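Local structure of PnpC (Pseudomonas putida, 3N9T) at residues R27-Q30 and I31-L35; L77-T81 and L82-M86. The protein is a hydroxyquinol 1,2-dioxygenase, a ferric iron-dependent intradiol enzyme that probably opens the ring of hydroxyquinol between its two neighbouring hydroxyl groups. All blocks are in the same frame, centred on the assembly; numbering follows the deposited sequence.

Interaction 1 (R27-Q30 and I31-L35). With HGX (1-heptadecanoyl-2-tridecanoyl-3-glycerol-phosphonyl choline), chain B.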
loop_
_atom_site.group_PDB
_atom_site.type_symbol
_atom_site.label_atom_id
_atom_site.label_comp_id
_atom_site.label_asym_id
_atom_site.label_seq_id
_atom_site.Cartn_x
_atom_site.Cartn_y
_atom_site.Cartn_z
ATOM N N ARG A 27 18.659 0.433 8.420
ATOM C CA ARG A 27 17.518 -0.476 8.374
ATOM C C ARG A 27 16.362 0.111 7.526
ATOM O O ARG A 27 15.777 -0.555 6.722
ATOM C CB ARG A 27 16.968 -0.730 9.779
ATOM C CG ARG A 27 15.667 -1.613 9.757
ATOM C CD ARG A 27 15.986 -2.995 9.069
ATOM N NE ARG A 27 14.819 -3.906 9.251
ATOM C CZ ARG A 27 14.708 -5.108 8.738
ATOM N NH1 ARG A 27 15.646 -5.587 7.924
ATOM N NH2 ARG A 27 13.596 -5.818 8.997
ATOM N N PHE A 28 16.065 1.382 7.747
ATOM C CA PHE A 28 15.066 2.079 6.958
ATOM C C PHE A 28 15.477 2.117 5.488
ATOM O O PHE A 28 14.668 1.858 4.583
ATOM C CB PHE A 28 14.900 3.512 7.481
ATOM C CG PHE A 28 13.890 4.306 6.699
ATOM C CD1 PHE A 28 12.514 4.094 6.913
ATOM C CD2 PHE A 28 14.292 5.197 5.750
ATOM C CE1 PHE A 28 11.543 4.804 6.209
ATOM C CE2 PHE A 28 13.320 5.933 4.988
ATOM C CZ PHE A 28 11.972 5.752 5.241
ATOM N N LYS A 29 16.738 2.467 5.234
ATOM C CA LYS A 29 17.287 2.307 3.880
ATOM C C LYS A 29 17.029 0.923 3.282
ATOM O O LYS A 29 16.517 0.789 2.151
ATOM C CB LYS A 29 18.806 2.570 3.851
ATOM C CG LYS A 29 19.398 2.379 2.438
ATOM C CD LYS A 29 20.905 2.683 2.416
ATOM C CE LYS A 29 21.509 1.831 1.344
ATOM N NZ LYS A 29 22.884 1.295 1.664
ATOM N N GLN A 30 17.501 -0.117 3.979
ATOM C CA GLN A 30 17.248 -1.508 3.577
ATOM C C GLN A 30 15.769 -1.762 3.230
ATOM O O GLN A 30 15.441 -2.320 2.176
ATOM C CB GLN A 30 17.592 -2.483 4.720
ATOM C CG GLN A 30 17.409 -3.992 4.238
ATOM C CD GLN A 30 17.750 -4.965 5.346
ATOM O OE1 GLN A 30 17.931 -4.566 6.482
ATOM N NE2 GLN A 30 17.799 -6.238 5.022
ATOM N N ILE A 31 14.881 -1.391 4.149
ATOM C CA ILE A 31 13.463 -1.697 3.926
ATOM C C ILE A 31 12.937 -0.935 2.682
ATOM O O ILE A 31 12.273 -1.520 1.824
ATOM C CB ILE A 31 12.645 -1.308 5.147
ATOM C CG1 ILE A 31 12.901 -2.330 6.298
ATOM C CG2 ILE A 31 11.171 -1.335 4.794
ATOM C CD1 ILE A 31 12.311 -1.856 7.661
ATOM N N MET A 32 13.218 0.373 2.606
ATOM C CA MET A 32 12.658 1.169 1.497
ATOM C C MET A 32 13.261 0.757 0.137
ATOM O O MET A 32 12.558 0.738 -0.863
ATOM C CB MET A 32 12.884 2.643 1.745
ATOM C CG MET A 32 12.048 3.237 2.955
ATOM S SD MET A 32 10.278 2.753 2.930
ATOM C CE MET A 32 9.716 3.519 1.407
ATOM N N GLN A 33 14.554 0.436 0.075
ATOM C CA GLN A 33 15.088 -0.023 -1.213
ATOM C C GLN A 33 14.486 -1.323 -1.675
ATOM O O GLN A 33 14.202 -1.506 -2.874
ATOM C CB GLN A 33 16.631 -0.061 -1.235
ATOM C CG GLN A 33 17.216 1.378 -1.075
ATOM C CD GLN A 33 18.738 1.449 -1.271
ATOM O OE1 GLN A 33 19.489 0.590 -0.786
ATOM N NE2 GLN A 33 19.180 2.490 -1.970
ATOM N N SER A 34 14.297 -2.252 -0.748
ATOM C CA SER A 34 13.606 -3.474 -1.053
ATOM C C SER A 34 12.154 -3.256 -1.467
ATOM O O SER A 34 11.665 -3.827 -2.465
ATOM C CB SER A 34 13.613 -4.397 0.181
ATOM O OG SER A 34 13.115 -5.634 -0.194
ATOM N N LEU A 35 11.459 -2.393 -0.727
ATOM C CA LEU A 35 10.043 -2.220 -1.025
ATOM C C LEU A 35 9.893 -1.568 -2.445
ATOM O O LEU A 35 9.038 -1.969 -3.272
ATOM C CB LEU A 35 9.553 -1.292 0.073
ATOM C CG LEU A 35 8.149 -0.755 -0.026
ATOM C CD1 LEU A 35 7.292 -1.910 -0.346
ATOM C CD2 LEU A 35 7.769 -0.199 1.361
HETATM O O11 HGX B . 12.252 2.183 10.411
HETATM C C11 HGX B . 11.075 2.349 10.505
HETATM C C12 HGX B . 10.169 1.237 10.088
HETATM C C13 HGX B . 9.799 1.389 8.633
HETATM C C14 HGX B . 8.724 0.358 8.419
HETATM C C15 HGX B . 8.282 0.338 7.009
HETATM C C16 HGX B . 7.423 -0.870 6.807
HETATM C C17 HGX B . 6.663 -0.702 5.516
HETATM C C18 HGX B . 6.169 -2.075 5.106
HETATM C C19 HGX B . 4.798 -1.989 4.472
HETATM C C20 HGX B . 4.060 -3.274 4.858
HETATM C C21 HGX B . 3.305 -3.149 6.185
HETATM C C22 HGX B . 1.871 -3.688 6.189
HETATM C C23 HGX B . 1.342 -4.156 4.829
HETATM O O3 HGX B . 10.590 3.603 11.020
HETATM C C3 HGX B . 11.465 4.706 11.238
HETATM C C2 HGX B . 11.233 5.851 10.262
HETATM C C1 HGX B . 11.998 7.032 10.790
HETATM O O3P HGX B . 13.369 6.746 10.561
HETATM O O2 HGX B . 9.874 6.273 10.191
HETATM C C31 HGX B . 9.288 6.257 8.844
HETATM O O31 HGX B . 8.933 7.283 8.318
HETATM C C32 HGX B . 8.995 5.060 8.030
HETATM C C33 HGX B . 8.228 5.628 6.830
HETATM C C34 HGX B . 7.331 4.543 6.296
HETATM C C35 HGX B . 7.395 4.383 4.798
HETATM C C36 HGX B . 6.382 3.360 4.429
HETATM C C37 HGX B . 6.018 3.604 2.977
HETATM C C38 HGX B . 5.195 2.414 2.576
HETATM C C39 HGX B . 4.295 2.757 1.407
HETATM C C40 HGX B . 4.381 1.732 0.287
HETATM C C42 HGX B . 3.373 0.589 0.422
HETATM C C43 HGX B . 2.332 0.535 -0.712
HETATM C C44 HGX B . 2.800 1.133 -2.042
HETATM C C45 HGX B . 1.820 2.214 -2.490
HETATM C C46 HGX B . 2.449 3.319 -3.362
HETATM C C47 HGX B . 1.677 3.458 -4.669
HETATM C C48 HGX B . 0.455 4.283 -4.322
HETATM O O1 HGX B . 13.853 8.301 12.465
HETATM P P1 HGX B . 14.398 7.061 11.748
HETATM O O4 HGX B . 14.568 5.754 12.502
HETATM O O5 HGX B . 15.772 7.459 10.956
HETATM C C4 HGX B . 16.938 7.896 11.687
HETATM C C5 HGX B . 17.314 9.356 11.385
HETATM N N1 HGX B . 16.795 10.412 12.305
HETATM C C6 HGX B . 17.787 11.506 12.350
HETATM C C7 HGX B . 16.550 9.952 13.695
HETATM C C8 HGX B . 15.550 10.967 11.738
#
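Ile31 lies against Arg27 one helical turn back: its CD1 comes within 3.6 Å of Arg27 NE, while CG1 sits over one face of the guanidinium, offset toward the rim. At the edge of that guanidinium, and in its plane, Gln30 OE1 accepts a bond from Arg27 NH1 (2.9 Å); seen from the amide, the donor stands well above the carbonyl plane. The main charge partner of Arg27 is Glu52 of the second subunit, so the same flat group carries an apolar cover on one face and a salt bridge between chains. Met32 follows, with CG anti to the carbonyl carbon (chi1 -68°), which swings the chain back over Phe28. Its CG makes a CH-pi contact 3.6 Å from the ring centroid of Phe28, 20° off the normal, and SD stands oblique to the ring, 4.6 Å from its centroid. SD also reaches C35 of the phospholipid HGX (chain B) at 3.8 Å. Gln33 lays its amide against the Lys29 chain, OE1 being 3.2 Å from Lys29 CE, while NE2 bonds to Val17 O and Glu21. Ser34 N bonds to Gln30 O, and its hydroxyl reaches Glu45 of the second subunit. Leu35 turns its CD2 to C38 of the same lipid (3.9 Å). Successive i to i+4 backbone bonds, from Ile31 N to Arg27 O onward, underlie these pairs. The arrangement is that of an amphipathic alpha-helix with a Met-aromatic contact on its buried side, here at the start of helix 26-46, where it faces both the phospholipid and the second subunit of the dimer.

Interaction 2 (L77-T81 and L82-M86). With HGX (1-heptadecanoyl-2-tridecanoyl-3-glycerol-phosphonyl choline), chain C.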
loop_
_atom_site.group_PDB
_atom_site.type_symbol
_atom_site.label_atom_id
_atom_site.label_comp_id
_atom_site.label_asym_id
_atom_site.label_seq_id
_atom_site.Cartn_x
_atom_site.Cartn_y
_atom_site.Cartn_z
ATOM N N LEU A 77 -6.936 -5.525 8.239
ATOM C CA LEU A 77 -7.747 -6.528 7.559
ATOM C C LEU A 77 -7.217 -6.834 6.173
ATOM O O LEU A 77 -7.253 -7.981 5.753
ATOM C CB LEU A 77 -9.222 -6.049 7.494
ATOM C CG LEU A 77 -10.208 -7.119 7.102
ATOM C CD1 LEU A 77 -10.142 -8.302 8.091
ATOM C CD2 LEU A 77 -11.589 -6.426 7.302
ATOM N N LEU A 78 -6.736 -5.817 5.442
ATOM C CA LEU A 78 -6.105 -6.063 4.116
ATOM C C LEU A 78 -4.831 -6.874 4.244
ATOM O O LEU A 78 -4.635 -7.858 3.480
ATOM C CB LEU A 78 -5.805 -4.703 3.413
ATOM C CG LEU A 78 -5.238 -4.712 1.996
ATOM C CD1 LEU A 78 -6.194 -5.474 1.008
ATOM C CD2 LEU A 78 -4.969 -3.260 1.533
ATOM N N SER A 79 -3.978 -6.480 5.207
ATOM C CA SER A 79 -2.750 -7.280 5.557
ATOM C C SER A 79 -3.121 -8.725 5.870
ATOM O O SER A 79 -2.483 -9.675 5.353
ATOM C CB SER A 79 -2.026 -6.689 6.812
ATOM O OG SER A 79 -0.893 -7.499 7.147
ATOM N N ASP A 80 -4.222 -8.904 6.622
ATOM C CA ASP A 80 -4.622 -10.283 7.024
ATOM C C ASP A 80 -5.052 -11.090 5.815
ATOM O O ASP A 80 -4.592 -12.199 5.648
ATOM C CB ASP A 80 -5.795 -10.269 8.000
ATOM C CG ASP A 80 -5.466 -9.629 9.371
ATOM O OD1 ASP A 80 -4.307 -9.519 9.799
ATOM O OD2 ASP A 80 -6.435 -9.310 10.068
ATOM N N THR A 81 -5.958 -10.520 4.988
ATOM C CA THR A 81 -6.536 -11.209 3.831
ATOM C C THR A 81 -5.561 -11.397 2.664
ATOM O O THR A 81 -5.809 -12.210 1.778
ATOM C CB THR A 81 -7.858 -10.554 3.322
ATOM O OG1 THR A 81 -7.626 -9.177 3.001
ATOM C CG2 THR A 81 -8.952 -10.649 4.428
ATOM N N LEU A 82 -4.443 -10.700 2.691
ATOM C CA LEU A 82 -3.413 -10.916 1.671
ATOM C C LEU A 82 -2.295 -11.769 2.234
ATOM O O LEU A 82 -1.277 -12.016 1.548
ATOM C CB LEU A 82 -2.818 -9.592 1.181
ATOM C CG LEU A 82 -3.763 -8.638 0.459
ATOM C CD1 LEU A 82 -3.023 -7.393 0.023
ATOM C CD2 LEU A 82 -4.288 -9.403 -0.782
ATOM N N GLY A 83 -2.474 -12.237 3.472
ATOM C CA GLY A 83 -1.529 -13.221 4.095
ATOM C C GLY A 83 -0.254 -12.611 4.686
ATOM O O GLY A 83 0.652 -13.329 5.166
ATOM N N VAL A 84 -0.204 -11.292 4.679
ATOM C CA VAL A 84 0.967 -10.604 5.176
ATOM C C VAL A 84 1.059 -10.731 6.714
ATOM O O VAL A 84 2.131 -10.965 7.230
ATOM C CB VAL A 84 0.978 -9.132 4.743
ATOM C CG1 VAL A 84 2.155 -8.417 5.411
ATOM C CG2 VAL A 84 1.182 -9.056 3.223
ATOM N N SER A 85 -0.054 -10.681 7.413
ATOM C CA SER A 85 0.021 -10.709 8.875
ATOM C C SER A 85 0.554 -12.067 9.333
ATOM O O SER A 85 1.369 -12.131 10.237
ATOM C CB SER A 85 -1.351 -10.444 9.466
ATOM O OG SER A 85 -1.870 -9.285 8.839
ATOM N N MET A 86 0.049 -13.150 8.744
ATOM C CA MET A 86 0.519 -14.510 9.126
ATOM C C MET A 86 1.984 -14.757 8.734
ATOM O O MET A 86 2.753 -15.410 9.486
ATOM C CB MET A 86 -0.422 -15.586 8.576
ATOM C CG MET A 86 -1.777 -15.693 9.493
ATOM S SD MET A 86 -1.467 -16.366 11.174
ATOM C CE MET A 86 -0.590 -17.891 10.666
HETATM O O11 HGX C . -9.140 -5.073 -12.410
HETATM C C11 HGX C . -9.186 -4.104 -11.718
HETATM C C12 HGX C . -7.933 -3.313 -11.523
HETATM C C13 HGX C . -7.191 -3.811 -10.307
HETATM C C14 HGX C . -6.099 -2.797 -10.104
HETATM C C15 HGX C . -5.233 -3.169 -8.967
HETATM C C16 HGX C . -4.029 -2.282 -8.986
HETATM C C17 HGX C . -3.345 -2.379 -7.646
HETATM C C18 HGX C . -1.933 -1.859 -7.825
HETATM C C19 HGX C . -1.480 -1.092 -6.602
HETATM C C20 HGX C . -0.559 0.023 -7.105
HETATM C C21 HGX C . -1.319 1.305 -7.459
HETATM C C22 HGX C . -0.708 2.608 -6.936
HETATM C C23 HGX C . 0.505 2.440 -6.015
HETATM O O3 HGX C . -10.442 -3.741 -11.115
HETATM C C3 HGX C . -11.571 -4.607 -11.170
HETATM C C2 HGX C . -11.928 -5.206 -9.816
HETATM C C1 HGX C . -13.282 -5.840 -9.966
HETATM O O3P HGX C . -13.085 -7.010 -10.743
HETATM O O2 HGX C . -12.067 -4.236 -8.782
HETATM C C31 HGX C . -11.223 -4.460 -7.602
HETATM O O31 HGX C . -11.722 -4.693 -6.528
HETATM C C32 HGX C . -9.751 -4.358 -7.544
HETATM C C33 HGX C . -9.445 -4.498 -6.048
HETATM C C34 HGX C . -8.150 -3.784 -5.771
HETATM C C35 HGX C . -7.180 -4.582 -4.936
HETATM C C36 HGX C . -6.014 -3.701 -4.665
HETATM C C37 HGX C . -5.350 -4.224 -3.406
HETATM C C38 HGX C . -4.053 -3.475 -3.309
HETATM C C39 HGX C . -3.564 -3.436 -1.876
HETATM C C40 HGX C . -2.106 -3.846 -1.748
HETATM C C42 HGX C . -1.127 -2.675 -1.864
HETATM C C43 HGX C . -0.317 -2.407 -0.582
HETATM C C44 HGX C . -0.111 -3.631 0.316
HETATM C C45 HGX C . -0.622 -3.326 1.721
HETATM C C46 HGX C . -1.108 -4.564 2.501
HETATM C C47 HGX C . -0.390 -4.653 3.843
HETATM C C48 HGX C . -1.113 -3.672 4.744
HETATM O O1 HGX C . -15.488 -6.783 -11.415
HETATM P P1 HGX C . -14.137 -7.304 -11.916
HETATM O O4 HGX C . -13.516 -6.732 -13.178
HETATM O O5 HGX C . -14.180 -8.937 -11.978
HETATM C C4 HGX C . -15.091 -9.612 -12.873
HETATM C C5 HGX C . -16.157 -10.429 -12.127
HETATM N N1 HGX C . -17.477 -9.779 -11.867
HETATM C C6 HGX C . -18.515 -10.830 -11.882
HETATM C C7 HGX C . -17.856 -8.739 -12.856
HETATM C C8 HGX C . -17.459 -9.194 -10.512
HETATM O O HOH W 1 -2.632 -13.317 7.222
#
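Ser79 OG stands anti to the backbone N (chi1 178°), and Ser85 OG anti to its carbonyl carbon (chi1 -50°); these two rotations bring the hydroxyls together, Ser79 OG donating to Ser85 OG at 2.6 Å. Ser85 OG in turn donates a hydrogen bond to Asp80 OD1, also at 2.6 Å, on the anti lone pair of that carboxylate oxygen. The result is a short chain of hydrogen bonds from Ser79 through Ser85 to Asp80, and Trp53 NE1 of the second subunit bonds to Ser79 OG. With an alanine in place of Ser85, Asp80 OD1 would probably lose this donor and Ser79 OG its acceptor, leaving the carboxylate less firmly fixed. The backbone closes helix 74-81 beside these groups. Val84 N bonds to Ser79 O at 2.9 Å and Gly83 N to Asp80 O at 3.0 Å. Gly83 has a positive phi of 81°, a conformation that favours glycine. A water accepts a hydrogen bond from Met86 N and donates one to Asp80 O, tying the next helix to the last turn of this one. On the lipid side, Leu78 and Leu82 lie side by side and point the same way, CD1 to CD1 at 3.8 Å; Leu78 CD2 meets C39 of the phospholipid HGX (chain C) at 3.7 Å, and Met205 of helix 201-209 packs on both leucines. Thr81 OG1 bonds back to Leu77 O, which also accepts from Thr81 N on the opposite face of its plane. Val84 N to Ser79 O and Gly83 N to Asp80 O, with the positive phi of Gly83, make a Schellman motif that ends helix 74-81 at Gly83, which is at once the N-cap of helix 84-91, beside the phospholipid pocket to which Leu78 and Ser79 belong.

Both interactions are local and belong to the N-terminal helical region, with centres about 20 Å apart and no direct touch. Interaction 1 stays within helix 26-46, well out from the chain centre and only partly buried; interaction 2 joins helices 74-81 and 84-91 at a buried bend nearer the middle. Their chemistry differs accordingly. In residues 27-35, long side chains lie against one another a turn apart, with Arg27 forming a salt bridge to the second subunit and Lys29 only a long, weak ion pair with Glu21. In residues 77-86, serine hydroxyls, the Asp80 carboxylate and capping backbone bonds dominate, with a leucine pair on the lipid side. Each touches a phospholipid and the second subunit.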